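Local coordinates for Sts-2 protein (Mus musculus, PDB 3D4I) that acts as an acid-dependent phosphatase through its histidine-phosphatase domain and probably interferes with CBL-mediated down-regulation of receptor tyrosine kinases, at residues P52-G57 and P96-V101; C237-N242 and W248-P253. All blocks are in the same frame, centred on the assembly; numbering follows the deposited sequence.

Contact 1: residues P52-G57 and P96-V101; sequences PRRSNG and PALRCV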
ATOM      1  N   PRO A  52      -4.804   9.600  16.575  1.00 32.80           N
ATOM      2  CA  PRO A  52      -4.208   9.734  17.909  1.00 33.87           C
ATOM      3  C   PRO A  52      -5.030  10.617  18.822  1.00 35.35           C
ATOM      4  O   PRO A  52      -5.611  11.598  18.358  1.00 34.91           O
ATOM      5  CB  PRO A  52      -2.871  10.435  17.638  1.00 33.63           C
ATOM      6  CG  PRO A  52      -2.553  10.181  16.229  1.00 32.55           C
ATOM      7  CD  PRO A  52      -3.863  10.005  15.507  1.00 32.82           C
ATOM      8  N   ARG A  53      -5.068  10.273  20.111  1.00 37.44           N
ATOM      9  CA  ARG A  53      -5.645  11.161  21.130  1.00 40.34           C
ATOM     10  C   ARG A  53      -4.912  12.488  21.078  1.00 41.15           C
ATOM     11  O   ARG A  53      -3.677  12.528  21.075  1.00 41.15           O
ATOM     12  CB  ARG A  53      -5.545  10.549  22.533  1.00 40.83           C
ATOM     13  CG  ARG A  53      -6.788   9.783  22.985  1.00 44.09           C
ATOM     14  CD  ARG A  53      -7.807  10.707  23.663  1.00 48.95           C
ATOM     15  NE  ARG A  53      -9.083  10.042  23.945  1.00 52.09           N
ATOM     16  CZ  ARG A  53     -10.042   9.834  23.041  1.00 53.58           C
ATOM     17  NH1 ARG A  53      -9.874  10.224  21.779  1.00 55.09           N
ATOM     18  NH2 ARG A  53     -11.170   9.226  23.394  1.00 53.98           N
ATOM     19  N   ARG A  54      -5.676  13.568  21.010  1.00 42.75           N
ATOM     20  CA  ARG A  54      -5.114  14.877  20.718  1.00 44.23           C
ATOM     21  C   ARG A  54      -5.665  15.924  21.671  1.00 45.50           C
ATOM     22  O   ARG A  54      -6.716  15.727  22.302  1.00 46.13           O
ATOM     23  CB  ARG A  54      -5.390  15.257  19.245  1.00 44.24           C
ATOM     24  CG  ARG A  54      -4.551  16.418  18.694  1.00 43.10           C
ATOM     25  CD  ARG A  54      -4.220  16.269  17.187  1.00 41.97           C
ATOM     26  NE  ARG A  54      -3.334  17.331  16.714  1.00 40.58           N
ATOM     27  CZ  ARG A  54      -2.583  17.298  15.604  1.00 39.55           C
ATOM     28  NH1 ARG A  54      -2.562  16.239  14.805  1.00 37.08           N
ATOM     29  NH2 ARG A  54      -1.824  18.336  15.305  1.00 37.09           N
ATOM     30  N   SER A  55      -4.926  17.023  21.803  1.00 46.90           N
ATOM     31  CA  SER A  55      -5.437  18.211  22.472  1.00 47.93           C
ATOM     32  C   SER A  55      -6.424  18.896  21.536  1.00 48.34           C
ATOM     33  O   SER A  55      -6.262  18.850  20.308  1.00 48.53           O
ATOM     34  CB  SER A  55      -4.302  19.167  22.856  1.00 48.13           C
ATOM     35  OG  SER A  55      -3.256  19.138  21.899  1.00 49.19           O
ATOM     36  N   ASN A  56      -7.452  19.502  22.130  1.00 48.50           N
ATOM     37  CA  ASN A  56      -8.507  20.235  21.411  1.00 48.60           C
ATOM     38  C   ASN A  56      -9.340  19.353  20.462  1.00 48.07           C
ATOM     39  O   ASN A  56      -9.933  19.846  19.492  1.00 48.41           O
ATOM     40  CB  ASN A  56      -7.956  21.485  20.680  1.00 48.95           C
ATOM     41  CG  ASN A  56      -6.754  22.138  21.394  1.00 50.04           C
ATOM     42  OD1 ASN A  56      -5.880  22.719  20.740  1.00 50.79           O
ATOM     43  ND2 ASN A  56      -6.711  22.048  22.726  1.00 51.32           N
ATOM     44  N   GLY A  57      -9.381  18.052  20.750  1.00 47.19           N
ATOM     45  CA  GLY A  57     -10.157  17.098  19.953  1.00 45.95           C
ATOM     46  C   GLY A  57      -9.681  16.923  18.516  1.00 45.22           C
ATOM     47  O   GLY A  57      -8.522  17.195  18.193  1.00 45.40           O
ATOM     48  N   PRO A  96       8.394  17.251  13.364  1.00 17.58           N
ATOM     49  CA  PRO A  96       7.263  17.177  14.318  1.00 17.22           C
ATOM     50  C   PRO A  96       5.860  16.927  13.679  1.00 17.55           C
ATOM     51  O   PRO A  96       4.891  16.615  14.409  1.00 17.28           O
ATOM     52  CB  PRO A  96       7.315  18.545  15.024  1.00 17.49           C
ATOM     53  CG  PRO A  96       7.954  19.479  14.004  1.00 16.55           C
ATOM     54  CD  PRO A  96       9.025  18.585  13.364  1.00 16.66           C
ATOM     55  N   ALA A  97       5.749  17.061  12.355  1.00 17.20           N
ATOM     56  CA  ALA A  97       4.506  16.750  11.638  1.00 16.95           C
ATOM     57  C   ALA A  97       4.075  15.307  11.897  1.00 17.19           C
ATOM     58  O   ALA A  97       4.901  14.381  11.898  1.00 16.95           O
ATOM     59  CB  ALA A  97       4.645  17.017  10.144  1.00 17.87           C
ATOM     60  N   LEU A  98       2.780  15.109  12.129  1.00 16.41           N
ATOM     61  CA  LEU A  98       2.272  13.776  12.431  1.00 16.57           C
ATOM     62  C   LEU A  98       2.687  12.767  11.375  1.00 16.55           C
ATOM     63  O   LEU A  98       3.135  11.684  11.707  1.00 17.67           O
ATOM     64  CB  LEU A  98       0.730  13.805  12.529  1.00 16.40           C
ATOM     65  CG  LEU A  98       0.018  12.489  12.851  1.00 16.17           C
ATOM     66  CD1 LEU A  98       0.525  11.872  14.153  1.00 17.04           C
ATOM     67  CD2 LEU A  98      -1.514  12.734  12.901  1.00 17.21           C
ATOM     68  N   ARG A  99       2.499  13.127  10.109  1.00 16.63           N
ATOM     69  CA  ARG A  99       2.819  12.249   8.975  1.00 17.00           C
ATOM     70  C   ARG A  99       4.263  11.753   9.008  1.00 17.10           C
ATOM     71  O   ARG A  99       4.525  10.602   8.659  1.00 17.12           O
ATOM     72  CB  ARG A  99       2.472  12.940   7.638  1.00 16.44           C
ATOM     73  CG  ARG A  99       3.263  14.230   7.354  1.00 17.24           C
ATOM     74  CD  ARG A  99       2.560  14.980   6.261  1.00 17.75           C
ATOM     75  NE  ARG A  99       3.184  16.238   5.864  1.00 18.15           N
ATOM     76  CZ  ARG A  99       2.935  17.439   6.378  1.00 17.49           C
ATOM     77  NH1 ARG A  99       2.115  17.601   7.422  1.00 17.25           N
ATOM     78  NH2 ARG A  99       3.546  18.492   5.852  1.00 17.21           N
ATOM     79  N   CYS A 100       5.180  12.609   9.480  1.00 17.13           N
ATOM     80  CA  CYS A 100       6.592  12.258   9.601  1.00 17.13           C
ATOM     81  C   CYS A 100       6.870  11.383  10.799  1.00 16.72           C
ATOM     82  O   CYS A 100       7.536  10.362  10.667  1.00 16.37           O
ATOM     83  CB  CYS A 100       7.485  13.510   9.643  1.00 16.86           C
ATOM     84  SG  CYS A 100       7.335  14.542   8.195  1.00 18.27           S
ATOM     85  N   VAL A 101       6.363  11.757  11.974  1.00 16.65           N
ATOM     86  CA  VAL A 101       6.504  10.871  13.153  1.00 17.00           C
ATOM     87  C   VAL A 101       5.861   9.470  12.912  1.00 15.91           C
ATOM     88  O   VAL A 101       6.425   8.440  13.333  1.00 16.24           O
ATOM     89  CB  VAL A 101       6.000  11.530  14.493  1.00 17.41           C
ATOM     90  CG1 VAL A 101       6.217  10.603  15.660  1.00 20.44           C
ATOM     91  CG2 VAL A 101       6.734  12.833  14.791  1.00 17.28           C
TER

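Contact 2: residues C237-N242 and W248-P253; sequences CFCEEN and WDLVNP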
ATOM      1  N   CYS A 237      17.129  10.016  -0.193  1.00 21.72           N
ATOM      2  CA  CYS A 237      18.444  10.556  -0.589  1.00 21.42           C
ATOM      3  C   CYS A 237      19.409  10.029   0.464  1.00 20.06           C
ATOM      4  O   CYS A 237      19.148  10.203   1.647  1.00 20.43           O
ATOM      5  CB  CYS A 237      18.445  12.098  -0.486  1.00 20.05           C
ATOM      6  SG  CYS A 237      19.959  12.860  -1.067  1.00 28.97           S
ATOM      7  N   PHE A 238      20.524   9.433   0.050  1.00 20.03           N
ATOM      8  CA  PHE A 238      21.476   8.802   0.977  1.00 19.88           C
ATOM      9  C   PHE A 238      22.869   9.450   0.857  1.00 20.77           C
ATOM     10  O   PHE A 238      23.412   9.568  -0.262  1.00 21.25           O
ATOM     11  CB  PHE A 238      21.555   7.300   0.664  1.00 19.01           C
ATOM     12  CG  PHE A 238      22.323   6.488   1.672  1.00 19.65           C
ATOM     13  CD1 PHE A 238      22.118   6.656   3.038  1.00 20.57           C
ATOM     14  CD2 PHE A 238      23.220   5.510   1.246  1.00 20.20           C
ATOM     15  CE1 PHE A 238      22.818   5.898   3.981  1.00 21.93           C
ATOM     16  CE2 PHE A 238      23.923   4.725   2.172  1.00 21.95           C
ATOM     17  CZ  PHE A 238      23.720   4.923   3.549  1.00 23.00           C
ATOM     18  N   CYS A 239      23.440   9.867   1.986  1.00 21.03           N
ATOM     19  CA  CYS A 239      24.839  10.376   1.993  1.00 22.11           C
ATOM     20  C   CYS A 239      25.689   9.536   2.910  1.00 21.75           C
ATOM     21  O   CYS A 239      25.216   9.158   3.979  1.00 20.26           O
ATOM     22  CB  CYS A 239      24.888  11.819   2.461  1.00 22.55           C
ATOM     23  SG  CYS A 239      23.960  12.917   1.399  1.00 27.07           S
ATOM     24  N   GLU A 240      26.931   9.230   2.497  1.00 21.65           N
ATOM     25  CA  GLU A 240      27.884   8.546   3.375  1.00 22.24           C
ATOM     26  C   GLU A 240      29.131   9.385   3.633  1.00 22.26           C
ATOM     27  O   GLU A 240      29.590  10.097   2.746  1.00 20.63           O
ATOM     28  CB  GLU A 240      28.319   7.215   2.784  1.00 23.37           C
ATOM     29  CG  GLU A 240      27.258   6.140   2.828  1.00 24.80           C
ATOM     30  CD  GLU A 240      27.790   4.809   2.377  1.00 27.76           C
ATOM     31  OE1 GLU A 240      28.649   4.796   1.480  1.00 28.33           O
ATOM     32  OE2 GLU A 240      27.350   3.772   2.918  1.00 30.61           O
ATOM     33  N   GLU A 241      29.656   9.263   4.846  1.00 22.80           N
ATOM     34  CA  GLU A 241      30.845   9.999   5.280  1.00 23.89           C
ATOM     35  C   GLU A 241      32.118   9.170   5.122  1.00 24.52           C
ATOM     36  O   GLU A 241      32.186   8.024   5.576  1.00 24.04           O
ATOM     37  CB  GLU A 241      30.689  10.419   6.742  1.00 23.40           C
ATOM     38  CG  GLU A 241      31.781  11.376   7.265  1.00 24.89           C
ATOM     39  CD  GLU A 241      31.819  11.408   8.775  1.00 27.52           C
ATOM     40  OE1 GLU A 241      31.755  10.320   9.383  1.00 28.32           O
ATOM     41  OE2 GLU A 241      31.917  12.509   9.357  1.00 29.96           O
ATOM     42  N   ASN A 242      33.118   9.755   4.459  1.00 25.96           N
ATOM     43  CA  ASN A 242      34.490   9.234   4.525  1.00 28.12           C
ATOM     44  C   ASN A 242      35.111   9.681   5.859  1.00 28.88           C
ATOM     45  O   ASN A 242      35.285  10.877   6.086  1.00 28.53           O
ATOM     46  CB  ASN A 242      35.304   9.766   3.326  1.00 28.30           C
ATOM     47  CG  ASN A 242      36.729   9.220   3.276  1.00 30.77           C
ATOM     48  OD1 ASN A 242      37.376   9.021   4.307  1.00 34.08           O
ATOM     49  ND2 ASN A 242      37.232   8.996   2.068  1.00 32.69           N
ATOM     50  N   TRP A 248      31.348  14.070   2.893  1.00 24.74           N
ATOM     51  CA  TRP A 248      30.165  13.234   2.604  1.00 23.91           C
ATOM     52  C   TRP A 248      29.940  13.184   1.109  1.00 23.56           C
ATOM     53  O   TRP A 248      30.149  14.183   0.439  1.00 22.98           O
ATOM     54  CB  TRP A 248      28.910  13.833   3.254  1.00 22.81           C
ATOM     55  CG  TRP A 248      28.949  13.865   4.745  1.00 21.62           C
ATOM     56  CD1 TRP A 248      29.604  14.757   5.534  1.00 23.25           C
ATOM     57  CD2 TRP A 248      28.260  12.974   5.628  1.00 22.95           C
ATOM     58  NE1 TRP A 248      29.395  14.465   6.869  1.00 23.79           N
ATOM     59  CE2 TRP A 248      28.562  13.378   6.952  1.00 22.10           C
ATOM     60  CE3 TRP A 248      27.408  11.873   5.428  1.00 22.09           C
ATOM     61  CZ2 TRP A 248      28.049  12.714   8.072  1.00 23.20           C
ATOM     62  CZ3 TRP A 248      26.905  11.207   6.546  1.00 21.95           C
ATOM     63  CH2 TRP A 248      27.227  11.631   7.847  1.00 21.62           C
ATOM     64  N   ASP A 249      29.492  12.028   0.610  1.00 23.86           N
ATOM     65  CA  ASP A 249      29.171  11.815  -0.802  1.00 24.72           C
ATOM     66  C   ASP A 249      27.757  11.247  -0.893  1.00 24.68           C
ATOM     67  O   ASP A 249      27.360  10.457  -0.037  1.00 22.37           O
ATOM     68  CB  ASP A 249      30.095  10.750  -1.425  1.00 25.67           C
ATOM     69  CG  ASP A 249      31.551  11.168  -1.477  1.00 29.85           C
ATOM     70  OD1 ASP A 249      31.878  12.186  -2.126  1.00 32.41           O
ATOM     71  OD2 ASP A 249      32.372  10.445  -0.878  1.00 34.80           O
ATOM     72  N   LEU A 250      27.032  11.632  -1.937  1.00 25.01           N
ATOM     73  CA  LEU A 250      25.788  10.978  -2.327  1.00 26.10           C
ATOM     74  C   LEU A 250      26.006   9.555  -2.842  1.00 26.60           C
ATOM     75  O   LEU A 250      26.865   9.299  -3.704  1.00 26.59           O
ATOM     76  CB  LEU A 250      25.128  11.763  -3.431  1.00 26.86           C
ATOM     77  CG  LEU A 250      24.209  12.914  -3.097  1.00 28.37           C
ATOM     78  CD1 LEU A 250      23.923  13.616  -4.385  1.00 30.40           C
ATOM     79  CD2 LEU A 250      22.929  12.361  -2.477  1.00 28.76           C
ATOM     80  N   VAL A 251      25.173   8.646  -2.361  1.00 25.42           N
ATOM     81  CA  VAL A 251      25.360   7.221  -2.563  1.00 26.27           C
ATOM     82  C   VAL A 251      23.972   6.680  -2.928  1.00 25.52           C
ATOM     83  O   VAL A 251      22.966   7.288  -2.549  1.00 24.52           O
ATOM     84  CB  VAL A 251      25.955   6.576  -1.245  1.00 26.21           C
ATOM     85  CG1 VAL A 251      25.863   5.079  -1.235  1.00 29.09           C
ATOM     86  CG2 VAL A 251      27.420   7.002  -1.037  1.00 28.63           C
ATOM     87  N   ASN A 252      23.912   5.586  -3.695  1.00 25.22           N
ATOM     88  CA  ASN A 252      22.640   4.904  -3.931  1.00 25.31           C
ATOM     89  C   ASN A 252      22.013   4.560  -2.577  1.00 23.56           C
ATOM     90  O   ASN A 252      22.700   3.993  -1.719  1.00 23.69           O
ATOM     91  CB  ASN A 252      22.837   3.591  -4.708  1.00 26.16           C
ATOM     92  CG  ASN A 252      23.195   3.791  -6.185  1.00 30.72           C
ATOM     93  OD1 ASN A 252      22.839   4.794  -6.813  1.00 35.98           O
ATOM     94  ND2 ASN A 252      23.891   2.798  -6.754  1.00 33.69           N
ATOM     95  N   PRO A 253      20.716   4.900  -2.357  1.00 22.62           N
ATOM     96  CA  PRO A 253      20.061   4.422  -1.112  1.00 21.56           C
ATOM     97  C   PRO A 253      20.152   2.897  -0.950  1.00 20.74           C
ATOM     98  O   PRO A 253      20.210   2.189  -1.960  1.00 20.57           O
ATOM     99  CB  PRO A 253      18.602   4.872  -1.287  1.00 22.39           C
ATOM    100  CG  PRO A 253      18.689   6.093  -2.180  1.00 21.67           C
ATOM    101  CD  PRO A 253      19.816   5.747  -3.159  1.00 22.85           C
TER
HETATM  102  O   HOH W   1      20.968   9.207  -2.695  1.00 23.08           O
HETATM  103  O   HOH W   2      31.793   8.560   1.296  1.00 35.78           O

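Contact 1: residues P52-G57 and P96-V101
Leu98 is the single residue of 96-101 that meets the loop 52-57, and its two methyls go to different partners. CD1 reaches toward the Pro52 ring and meets it at CG, with Leu98 CD1 4.1 Å from Pro52 CG. CD2 comes to the edge of the Arg54 guanidinium, near its plane, where Arg54 NH1 lies 4.1 Å from Leu98 CD2. Leucine forks at CG, and with CG anti to the backbone N (chi1 -180°) the fork is aimed from the first turn of the helix at the loop. That helix, 98-111, belongs to the histidine phosphatase fold and follows strand 89-94 of the central sheet; Ala97 is its N-cap, and Ala97 O accepts Val101 N at 3.0 Å. Leucine suits this buried start, being apolar and branched, while the rigid proline offers a compact apolar surface without a polar end to satisfy. Arg54 brings an aliphatic stem bent at chi2 (147°), and its charge is met elsewhere: NH2 forms a salt bridge with Asp64, whose other oxygen accepts the amide of Leu98, and Phe61 gives a cation-pi contact. Asp64 thus ties the loop to the helix start, where the direct contact itself has no hydrogen bond. Away from Leu98 the loop is looser: Arg53 and Asn56 are exposed, and a type II turn from Arg54 to Gly57 carries the chain onward.

Contact 2: residues C237-N242 and W248-P253
Glu241 lays its CB over the indole face of Trp248, a CH-pi contact with Glu241 CB 3.5 Å from the centroid of the six-membered ring and almost on its normal. With chi1 at -172°, opposite the backbone N, CG carries the Glu241 chain on past the ring toward NE1, and the carboxylate forms a salt bridge with Arg243. At the indole edge lies the carbonyl of Cys239, with Trp248 CZ3 3.7 Å from Cys239 O. A broad flat ring fits here, serving the glutamate's methylenes and the neighbouring backbone; an alanine here would probably open a gap beneath Glu241 and leave its CB without the ring it rests on. Farther along that face, Leu250 CD2 comes to 3.3 Å of Cys237 SG, shorter than usual and so doubtful, and also touches Cys239 SG. On the other face Val251 CG1 packs beside Phe238 CD2 at 3.7 Å, while Val251 CG2 lies across the extended Glu240 chain. Two backbone bonds pair Glu240 with Asp249: Glu240 N reaches Asp249 O at 2.8 Å, Asp249 N returns to Glu240 O at 2.9 Å, and one water bridges Glu240 O to Asp249 OD2. Leu213 packs on Trp248, Leu214 on Cys239 and Leu250, and Trp268 of the second subunit on Leu250 and Pro253. Such paired strands make an antiparallel beta hairpin, which closes this edge of the phosphatase fold's mixed sheet beside strand 11-16.

The two contacts sit on opposite sides of the chain's centre, their centres 31 Å apart, and share no secondary-structure element. Both are partly buried. Contact 1 is small, 111 Å², and joins an irregular loop to the start of a helix through one leucine, with its polar business passed to a nearby aspartate. Contact 2 buries 602 Å² and is built from backbone: regular strand pairing orders side chains on two faces, apolar and aromatic groups mixing with carboxylates and bridging waters. They differ in neighbours too: no other chain touches contact 1, whereas contact 2 lies at the sheet edge and meets the second subunit.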